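Local coordinates for autoinducer 2-binding protein LsrB (Clostridium saccharobutylicum DSM 13864, PDB 6DSP) that binds the quorum-sensing signal autoinducer-2 in its cyclic tetrahydroxytetrahydrofuran form, acting as a receptor of the bacterial solute-binding protein family, at residues 34-39 with 108-113; 25-30 with 82-87. All blocks are in the same frame, centred on the assembly; numbering follows the deposited sequence.

Contact 1. Residues 34-39 with 108-113; sequences AFFESA and TWDSDV. With PAV ((2R,4S)-2-methyl-2,3,3,4-tetrahydroxytetrahydrofuran), chain C.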
ATOM      1  N   ALA A  34      -1.802  -6.942  -9.186  1.00 14.24           N
ATOM      2  CA  ALA A  34      -0.384  -7.216  -9.361  1.00 13.85           C
ATOM      3  C   ALA A  34       0.428  -6.977  -8.085  1.00 13.11           C
ATOM      4  O   ALA A  34       1.393  -7.695  -7.823  1.00 14.14           O
ATOM      5  CB  ALA A  34       0.166  -6.377 -10.510  1.00 14.51           C
ATOM      6  N   PHE A  35       0.075  -5.962  -7.288  1.00 11.97           N
ATOM      7  CA  PHE A  35       0.815  -5.688  -6.056  1.00 11.85           C
ATOM      8  C   PHE A  35       0.803  -6.914  -5.156  1.00 12.28           C
ATOM      9  O   PHE A  35       1.843  -7.311  -4.592  1.00 12.90           O
ATOM     10  CB  PHE A  35       0.164  -4.511  -5.331  1.00 12.67           C
ATOM     11  CG  PHE A  35       0.807  -4.171  -4.017  1.00 11.42           C
ATOM     12  CD1 PHE A  35       1.950  -3.366  -3.935  1.00 12.02           C
ATOM     13  CD2 PHE A  35       0.297  -4.718  -2.853  1.00 11.16           C
ATOM     14  CE1 PHE A  35       2.538  -3.066  -2.707  1.00 12.34           C
ATOM     15  CE2 PHE A  35       0.869  -4.427  -1.612  1.00 12.35           C
ATOM     16  CZ  PHE A  35       2.007  -3.614  -1.550  1.00 12.07           C
ATOM     17  N   PHE A  36      -0.374  -7.515  -4.992  1.00 12.27           N
ATOM     18  CA  PHE A  36      -0.541  -8.628  -4.067  1.00 12.15           C
ATOM     19  C   PHE A  36       0.010  -9.912  -4.641  1.00 12.63           C
ATOM     20  O   PHE A  36       0.600 -10.718  -3.909  1.00 13.25           O
ATOM     21  CB  PHE A  36      -2.013  -8.723  -3.665  1.00 12.07           C
ATOM     22  CG  PHE A  36      -2.420  -7.527  -2.866  1.00 11.80           C
ATOM     23  CD1 PHE A  36      -1.987  -7.398  -1.547  1.00 12.19           C
ATOM     24  CD2 PHE A  36      -3.133  -6.476  -3.411  1.00 13.26           C
ATOM     25  CE1 PHE A  36      -2.254  -6.260  -0.801  1.00 12.76           C
ATOM     26  CE2 PHE A  36      -3.405  -5.330  -2.635  1.00 13.35           C
ATOM     27  CZ  PHE A  36      -2.975  -5.255  -1.322  1.00 13.40           C
ATOM     28  N   GLU A  37      -0.124 -10.105  -5.951  1.00 12.31           N
ATOM     29  CA  GLU A  37       0.471 -11.285  -6.560  1.00 13.71           C
ATOM     30  C   GLU A  37       1.981 -11.241  -6.464  1.00 14.07           C
ATOM     31  O   GLU A  37       2.621 -12.256  -6.178  1.00 14.43           O
ATOM     32  CB  GLU A  37      -0.004 -11.408  -8.003  1.00 14.70           C
ATOM     33  CG  GLU A  37      -1.518 -11.662  -8.088  1.00 15.88           C
ATOM     34  CD  GLU A  37      -1.976 -12.944  -7.353  1.00 17.45           C
ATOM     35  OE1 GLU A  37      -1.310 -14.016  -7.475  1.00 18.82           O
ATOM     36  OE2 GLU A  37      -3.017 -12.874  -6.634  1.00 18.12           O
ATOM     37  N   SER A  38       2.587 -10.064  -6.696  1.00 14.09           N
ATOM     38  CA  SER A  38       4.037  -9.939  -6.573  1.00 14.39           C
ATOM     39  C   SER A  38       4.491 -10.088  -5.127  1.00 14.04           C
ATOM     40  O   SER A  38       5.542 -10.695  -4.853  1.00 14.59           O
ATOM     41  CB  SER A  38       4.484  -8.615  -7.171  1.00 16.04           C
ATOM     42  OG  SER A  38       4.489  -8.698  -8.589  1.00 18.14           O
ATOM     43  N   ALA A  39       3.685  -9.593  -4.178  1.00 13.94           N
ATOM     44  CA  ALA A  39       4.066  -9.760  -2.785  1.00 13.98           C
ATOM     45  C   ALA A  39       4.068 -11.237  -2.418  1.00 13.50           C
ATOM     46  O   ALA A  39       4.959 -11.716  -1.702  1.00 14.34           O
ATOM     47  CB  ALA A  39       3.111  -8.979  -1.890  1.00 13.71           C
ATOM     48  N   THR A 108       0.412  -8.002  10.667  1.00 11.95           N
ATOM     49  CA  THR A 108      -0.104  -7.288   9.510  1.00 11.80           C
ATOM     50  C   THR A 108       1.036  -6.863   8.590  1.00 11.17           C
ATOM     51  O   THR A 108       2.205  -6.831   8.980  1.00 11.39           O
ATOM     52  CB  THR A 108      -0.942  -6.069   9.913  1.00 11.45           C
ATOM     53  OG1 THR A 108      -0.200  -5.340  10.896  1.00 11.89           O
ATOM     54  CG2 THR A 108      -2.279  -6.509  10.517  1.00 12.27           C
ATOM     55  N   TRP A 109       0.679  -6.500   7.363  1.00 11.23           N
ATOM     56  CA  TRP A 109       1.608  -5.885   6.434  1.00 11.22           C
ATOM     57  C   TRP A 109       0.794  -4.958   5.558  1.00 10.79           C
ATOM     58  O   TRP A 109      -0.412  -5.187   5.380  1.00 10.97           O
ATOM     59  CB  TRP A 109       2.327  -6.979   5.608  1.00 11.53           C
ATOM     60  CG  TRP A 109       1.430  -7.654   4.589  1.00 11.48           C
ATOM     61  CD1 TRP A 109       0.350  -8.478   4.848  1.00 11.65           C
ATOM     62  CD2 TRP A 109       1.473  -7.489   3.174  1.00 11.28           C
ATOM     63  NE1 TRP A 109      -0.265  -8.839   3.648  1.00 12.04           N
ATOM     64  CE2 TRP A 109       0.393  -8.229   2.611  1.00 11.38           C
ATOM     65  CE3 TRP A 109       2.316  -6.778   2.318  1.00 11.72           C
ATOM     66  CZ2 TRP A 109       0.151  -8.277   1.233  1.00 12.10           C
ATOM     67  CZ3 TRP A 109       2.076  -6.835   0.936  1.00 12.82           C
ATOM     68  CH2 TRP A 109       1.006  -7.600   0.413  1.00 12.93           C
ATOM     69  N   ASP A 110       1.453  -3.936   4.990  1.00 11.09           N
ATOM     70  CA  ASP A 110       0.860  -3.069   3.963  1.00 10.90           C
ATOM     71  C   ASP A 110      -0.171  -2.103   4.539  1.00 11.41           C
ATOM     72  O   ASP A 110       0.089  -0.896   4.599  1.00 12.62           O
ATOM     73  CB  ASP A 110       0.331  -3.910   2.792  1.00 10.55           C
ATOM     74  CG  ASP A 110      -0.317  -3.074   1.716  1.00 11.03           C
ATOM     75  OD1 ASP A 110       0.303  -2.056   1.317  1.00 11.76           O
ATOM     76  OD2 ASP A 110      -1.411  -3.472   1.217  1.00 11.66           O
ATOM     77  N   SER A 111      -1.312  -2.599   5.011  1.00 11.07           N
ATOM     78  CA  SER A 111      -2.335  -1.756   5.630  1.00 10.79           C
ATOM     79  C   SER A 111      -2.726  -2.341   6.982  1.00 11.08           C
ATOM     80  O   SER A 111      -3.212  -3.483   7.063  1.00 11.51           O
ATOM     81  CB  SER A 111      -3.565  -1.611   4.733  1.00 11.30           C
ATOM     82  OG  SER A 111      -4.411  -0.656   5.361  1.00 12.97           O
ATOM     83  N   ASP A 112      -2.507  -1.560   8.029  1.00 11.00           N
ATOM     84  CA  ASP A 112      -2.558  -2.033   9.400  1.00 11.16           C
ATOM     85  C   ASP A 112      -4.001  -2.121   9.915  1.00 11.77           C
ATOM     86  O   ASP A 112      -4.968  -1.709   9.247  1.00 12.35           O
ATOM     87  CB  ASP A 112      -1.762  -1.060  10.284  1.00 11.41           C
ATOM     88  CG  ASP A 112      -1.116  -1.730  11.499  1.00 12.12           C
ATOM     89  OD1 ASP A 112      -1.355  -2.932  11.803  1.00 11.78           O
ATOM     90  OD2 ASP A 112      -0.349  -1.017  12.167  1.00 13.62           O
ATOM     91  N   VAL A 113      -4.123  -2.721  11.102  1.00 11.91           N
ATOM     92  CA  VAL A 113      -5.380  -2.749  11.845  1.00 11.85           C
ATOM     93  C   VAL A 113      -5.159  -2.065  13.197  1.00 12.32           C
ATOM     94  O   VAL A 113      -4.069  -1.538  13.461  1.00 13.57           O
ATOM     95  CB  VAL A 113      -5.893  -4.198  12.035  1.00 11.94           C
ATOM     96  CG1 VAL A 113      -6.085  -4.843  10.697  1.00 13.13           C
ATOM     97  CG2 VAL A 113      -4.894  -4.997  12.885  1.00 12.95           C
TER
HETATM   98  O2  PAV C 401      -0.905   1.723  -2.782  1.00 16.29           O
HETATM   99  C2  PAV C 401      -0.967   0.293  -2.600  1.00 12.17           C
HETATM  100  C1  PAV C 401       0.132  -0.455  -3.386  1.00 16.09           C
HETATM  101  O5  PAV C 401      -2.246  -0.110  -3.344  1.00 11.84           O
HETATM  102  C5  PAV C 401      -2.676  -1.277  -2.789  1.00 12.63           C
HETATM  103  C4  PAV C 401      -1.830  -1.537  -1.529  1.00 13.53           C
HETATM  104  O4  PAV C 401      -2.661  -1.945  -0.446  1.00 12.39           O
HETATM  105  C3  PAV C 401      -1.146  -0.180  -1.332  1.00 12.52           C
HETATM  106  O3  PAV C 401       0.091  -0.343  -0.692  1.00 13.45           O
HETATM  107  O13 PAV C 401      -1.988   0.689  -0.608  1.00 12.53           O
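F35, F36 and A39, on the first turns of helix 34-50, close on W109 and D110 at the end of strand 105-109. F35, F36 and W109 form an aromatic cluster on the wall of the autoinducer-2 pocket, in one lobe of the periplasmic-binding-protein fold.

The apolar contacts centre on the six-membered ring of W109, whose outer carbons point at the helix. The F35 ring lies almost parallel to it (planes at 2°), but the two meet rim to rim, CE2 of F35 lying 3.7 Å from CZ3 of W109, and neither covers the other's face. F36 is turned steeply to the indole, at 79°, and brings CD1 to 3.6 Å from W109 CH2. A39 adds its methyl, with CB 3.4 Å from the same CH2. Within the helix F35 CD2 sits over the centre of the F36 ring, so the two phenylalanines pack directly on each other.

The polar part belongs to D110. A classic gamma turn, closed by S111 N to W109 O, centres on this residue, and with CG anti to the backbone N (chi1 179°) the carboxylate reaches the ligand. PAV O3 donates to OD1 at 2.6 Å and PAV O4 to OD2, also at 2.6 Å, one hydroxyl for each oxygen. Q124 NE2 and S85 OG hold OD1 and OD2 respectively from the protein side, which limits rotation of the group.

The phenylalanines line the sugar-like ring as well. One face of F35 receives the ligand methyl, PAV C1, 3.5 Å from CD1. F36 instead offers its edge: its CZ lies 3.5 Å from D110 OD2 and 3.4 Å from PAV O4, near the ring plane.

Contact 2. Residues 25-30 with 82-87; sequences TFIPKL and ICLSSV. With PAV ((2R,4S)-2-methyl-2,3,3,4-tetrahydroxytetrahydrofuran), chain C.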
ATOM      1  N   THR A  25      -0.779 -18.001   7.155  1.00 12.64           N
ATOM      2  CA  THR A  25      -1.781 -17.649   6.147  1.00 11.72           C
ATOM      3  C   THR A  25      -1.558 -16.186   5.769  1.00 11.71           C
ATOM      4  O   THR A  25      -1.601 -15.296   6.635  1.00 12.93           O
ATOM      5  CB  THR A  25      -3.202 -17.863   6.671  1.00 12.52           C
ATOM      6  OG1 THR A  25      -3.346 -19.218   7.124  1.00 14.56           O
ATOM      7  CG2 THR A  25      -4.224 -17.566   5.593  1.00 13.57           C
ATOM      8  N   PHE A  26      -1.236 -15.955   4.506  1.00 11.42           N
ATOM      9  CA  PHE A  26      -0.879 -14.632   4.004  1.00 11.39           C
ATOM     10  C   PHE A  26      -2.094 -14.101   3.259  1.00 11.23           C
ATOM     11  O   PHE A  26      -2.496 -14.672   2.230  1.00 12.34           O
ATOM     12  CB  PHE A  26       0.347 -14.764   3.093  1.00 12.77           C
ATOM     13  CG  PHE A  26       0.891 -13.456   2.550  1.00 12.18           C
ATOM     14  CD1 PHE A  26       1.149 -12.383   3.397  1.00 12.27           C
ATOM     15  CD2 PHE A  26       1.238 -13.329   1.216  1.00 13.46           C
ATOM     16  CE1 PHE A  26       1.758 -11.217   2.898  1.00 13.09           C
ATOM     17  CE2 PHE A  26       1.814 -12.161   0.728  1.00 13.93           C
ATOM     18  CZ  PHE A  26       2.047 -11.096   1.567  1.00 13.12           C
ATOM     19  N   ILE A  27      -2.676 -13.026   3.771  1.00 11.17           N
ATOM     20  CA  ILE A  27      -3.963 -12.530   3.286  1.00 11.31           C
ATOM     21  C   ILE A  27      -3.769 -11.153   2.652  1.00 11.00           C
ATOM     22  O   ILE A  27      -3.344 -10.208   3.336  1.00 11.90           O
ATOM     23  CB  ILE A  27      -5.020 -12.459   4.401  1.00 11.62           C
ATOM     24  CG1 ILE A  27      -5.164 -13.826   5.089  1.00 11.90           C
ATOM     25  CG2 ILE A  27      -6.354 -11.954   3.814  1.00 12.11           C
ATOM     26  CD1 ILE A  27      -6.100 -13.832   6.288  1.00 12.51           C
ATOM     27  N   PRO A  28      -4.081 -10.995   1.363  1.00 10.84           N
ATOM     28  CA  PRO A  28      -3.970  -9.709   0.690  1.00 10.77           C
ATOM     29  C   PRO A  28      -5.284  -8.942   0.809  1.00 10.61           C
ATOM     30  O   PRO A  28      -6.302  -9.479   1.248  1.00 11.26           O
ATOM     31  CB  PRO A  28      -3.780 -10.139  -0.768  1.00 10.98           C
ATOM     32  CG  PRO A  28      -4.690 -11.360  -0.894  1.00 10.94           C
ATOM     33  CD  PRO A  28      -4.498 -12.074   0.423  1.00 10.63           C
ATOM     34  N   LYS A  29      -5.252  -7.666   0.404  1.00 10.63           N
ATOM     35  CA  LYS A  29      -6.520  -6.938   0.317  1.00 11.21           C
ATOM     36  C   LYS A  29      -7.448  -7.567  -0.713  1.00 11.42           C
ATOM     37  O   LYS A  29      -8.675  -7.549  -0.531  1.00 12.59           O
ATOM     38  CB  LYS A  29      -6.282  -5.467  -0.036  1.00 10.35           C
ATOM     39  CG  LYS A  29      -5.693  -4.646   1.056  1.00 10.48           C
ATOM     40  CD  LYS A  29      -5.590  -3.166   0.618  1.00 10.49           C
ATOM     41  CE  LYS A  29      -4.935  -2.271   1.646  1.00 10.45           C
ATOM     42  NZ  LYS A  29      -4.747  -0.912   1.046  1.00 11.43           N
ATOM     43  N   LEU A  30      -6.891  -8.097  -1.797  1.00 10.56           N
ATOM     44  CA  LEU A  30      -7.596  -8.907  -2.778  1.00 11.37           C
ATOM     45  C   LEU A  30      -6.552  -9.660  -3.581  1.00 11.63           C
ATOM     46  O   LEU A  30      -5.389  -9.229  -3.668  1.00 12.58           O
ATOM     47  CB  LEU A  30      -8.457  -8.047  -3.721  1.00 12.20           C
ATOM     48  CG  LEU A  30      -7.781  -7.163  -4.781  1.00 12.69           C
ATOM     49  CD1 LEU A  30      -8.836  -6.541  -5.693  1.00 13.41           C
ATOM     50  CD2 LEU A  30      -6.935  -6.059  -4.134  1.00 13.28           C
ATOM     51  N   ILE A  82      -1.311 -15.599  10.968  1.00 12.24           N
ATOM     52  CA  ILE A  82      -1.894 -14.823   9.883  1.00 12.54           C
ATOM     53  C   ILE A  82      -1.022 -13.594   9.692  1.00 12.09           C
ATOM     54  O   ILE A  82      -0.594 -12.976  10.671  1.00 13.24           O
ATOM     55  CB  ILE A  82      -3.331 -14.402  10.238  1.00 13.79           C
ATOM     56  CG1 ILE A  82      -4.273 -15.622  10.200  1.00 14.79           C
ATOM     57  CG2 ILE A  82      -3.822 -13.277   9.342  1.00 14.97           C
ATOM     58  CD1 ILE A  82      -5.637 -15.362  10.831  1.00 15.82           C
ATOM     59  N   CYS A  83      -0.785 -13.237   8.443  1.00 11.82           N
ATOM     60  CA  CYS A  83      -0.193 -11.945   8.106  1.00 11.87           C
ATOM     61  C   CYS A  83      -1.119 -11.297   7.089  1.00 11.16           C
ATOM     62  O   CYS A  83      -1.204 -11.759   5.943  1.00 11.50           O
ATOM     63  CB  CYS A  83       1.230 -12.098   7.567  1.00 13.59           C
ATOM     64  SG  CYS A  83       1.974 -10.459   7.260  1.00 15.15           S
ATOM     65  N   LEU A  84      -1.812 -10.246   7.521  1.00 11.23           N
ATOM     66  CA  LEU A  84      -2.954  -9.646   6.823  1.00 10.98           C
ATOM     67  C   LEU A  84      -2.669  -8.217   6.387  1.00 10.70           C
ATOM     68  O   LEU A  84      -2.153  -7.421   7.182  1.00 11.31           O
ATOM     69  CB  LEU A  84      -4.170  -9.594   7.789  1.00 12.04           C
ATOM     70  CG  LEU A  84      -5.396  -8.776   7.390  1.00 12.65           C
ATOM     71  CD1 LEU A  84      -6.113  -9.443   6.238  1.00 12.93           C
ATOM     72  CD2 LEU A  84      -6.315  -8.583   8.568  1.00 13.77           C
ATOM     73  N   SER A  85      -3.091  -7.875   5.176  1.00 10.38           N
ATOM     74  CA  SER A  85      -3.235  -6.474   4.762  1.00 10.28           C
ATOM     75  C   SER A  85      -4.729  -6.164   4.718  1.00  9.80           C
ATOM     76  O   SER A  85      -5.485  -6.802   3.965  1.00 10.74           O
ATOM     77  CB  SER A  85      -2.611  -6.219   3.394  1.00 10.64           C
ATOM     78  OG  SER A  85      -2.876  -4.862   3.051  1.00 11.44           O
ATOM     79  N   SER A  86      -5.150  -5.240   5.566  1.00 10.68           N
ATOM     80  CA  SER A  86      -6.567  -5.009   5.829  1.00 11.25           C
ATOM     81  C   SER A  86      -7.189  -3.972   4.895  1.00 11.64           C
ATOM     82  O   SER A  86      -6.615  -2.890   4.694  1.00 12.89           O
ATOM     83  CB  SER A  86      -6.679  -4.547   7.284  1.00 14.00           C
ATOM     84  OG  SER A  86      -7.946  -4.062   7.588  1.00 16.57           O
ATOM     85  N   VAL A  87      -8.380  -4.294   4.357  1.00 11.21           N
ATOM     86  CA  VAL A  87      -9.140  -3.311   3.582  1.00 12.83           C
ATOM     87  C   VAL A  87      -9.907  -2.337   4.471  1.00 13.17           C
ATOM     88  O   VAL A  87     -10.266  -1.250   4.008  1.00 13.85           O
ATOM     89  CB  VAL A  87     -10.087  -3.962   2.568  1.00 14.73           C
ATOM     90  CG1 VAL A  87      -9.369  -4.868   1.614  1.00 15.77           C
ATOM     91  CG2 VAL A  87     -11.168  -4.695   3.246  1.00 15.87           C
TER
HETATM   92  O2  PAV C 401      -0.905   1.723  -2.782  1.00 16.29           O
HETATM   93  C2  PAV C 401      -0.967   0.293  -2.600  1.00 12.17           C
HETATM   94  C1  PAV C 401       0.132  -0.455  -3.386  1.00 16.09           C
HETATM   95  O5  PAV C 401      -2.246  -0.110  -3.344  1.00 11.84           O
HETATM   96  C5  PAV C 401      -2.676  -1.277  -2.789  1.00 12.63           C
HETATM   97  C4  PAV C 401      -1.830  -1.537  -1.529  1.00 13.53           C
HETATM   98  O4  PAV C 401      -2.661  -1.945  -0.446  1.00 12.39           O
HETATM   99  C3  PAV C 401      -1.146  -0.180  -1.332  1.00 12.52           C
HETATM  100  O3  PAV C 401       0.091  -0.343  -0.692  1.00 13.45           O
HETATM  101  O13 PAV C 401      -1.988   0.689  -0.608  1.00 12.53           O
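I27 and L84 meet on adjacent parallel strands, 23-27 and 81-84, whose short segments run within 10° of one another in the sheet of a Rossmann-like lobe. Three backbone bonds bind them: C83 N to T25 O (2.9 Å), I27 N to C83 O (2.9 Å, nearly straight at 174°) and S85 N to I27 O (3.0 Å), the last carrying the pairing just past the strand ends.

Packing is tight on the face of T25, I27, I82 and L84. I27 CG2, anti to its own N, presses on L84 CD1 at 3.5 Å, closer than usual for two carbons, while I27 CD1 reaches I82 CG2 at 3.9 Å. The other face is looser across this pair, F26 CD1 lying 4.2 Å from C83 CB.

Beyond the strands, K29 runs extended past S85 and the carbonyl of S86 into the pocket, where its NZ donates to PAV O4 at 2.8 Å and forms a salt bridge with D167. S85 OG touches the K29 chain at CG (3.5 Å), but its hydrogen bond goes to D110.

Helix 64-76 packs on the I27 side through V70 and I71, F26 on the other face touches N40 of helix 34-50, and strands 53-56 and 105-109 flank the pair.

Contacts 1 and 2, with centres about 7 Å apart, meet along neighbouring strands 81-84 and 105-109: W109 N lies 3.0 Å from L84 O, a probable backbone hydrogen bond. A second, polar joint runs from S85 OG to D110 OD2 (2.7 Å), so a loop residue of contact 2 helps set the carboxylate that binds the ligand in contact 1. Both contacts converge on PAV O4, which donates to D110 while accepting from K29. Strand 23-27 of contact 2 leads through the loop that carries K29 into helix 34-50 of contact 1. D167, Q168 and S225 add further hydrogen bonds to the ligand, consistent with the interlobe cleft of this family.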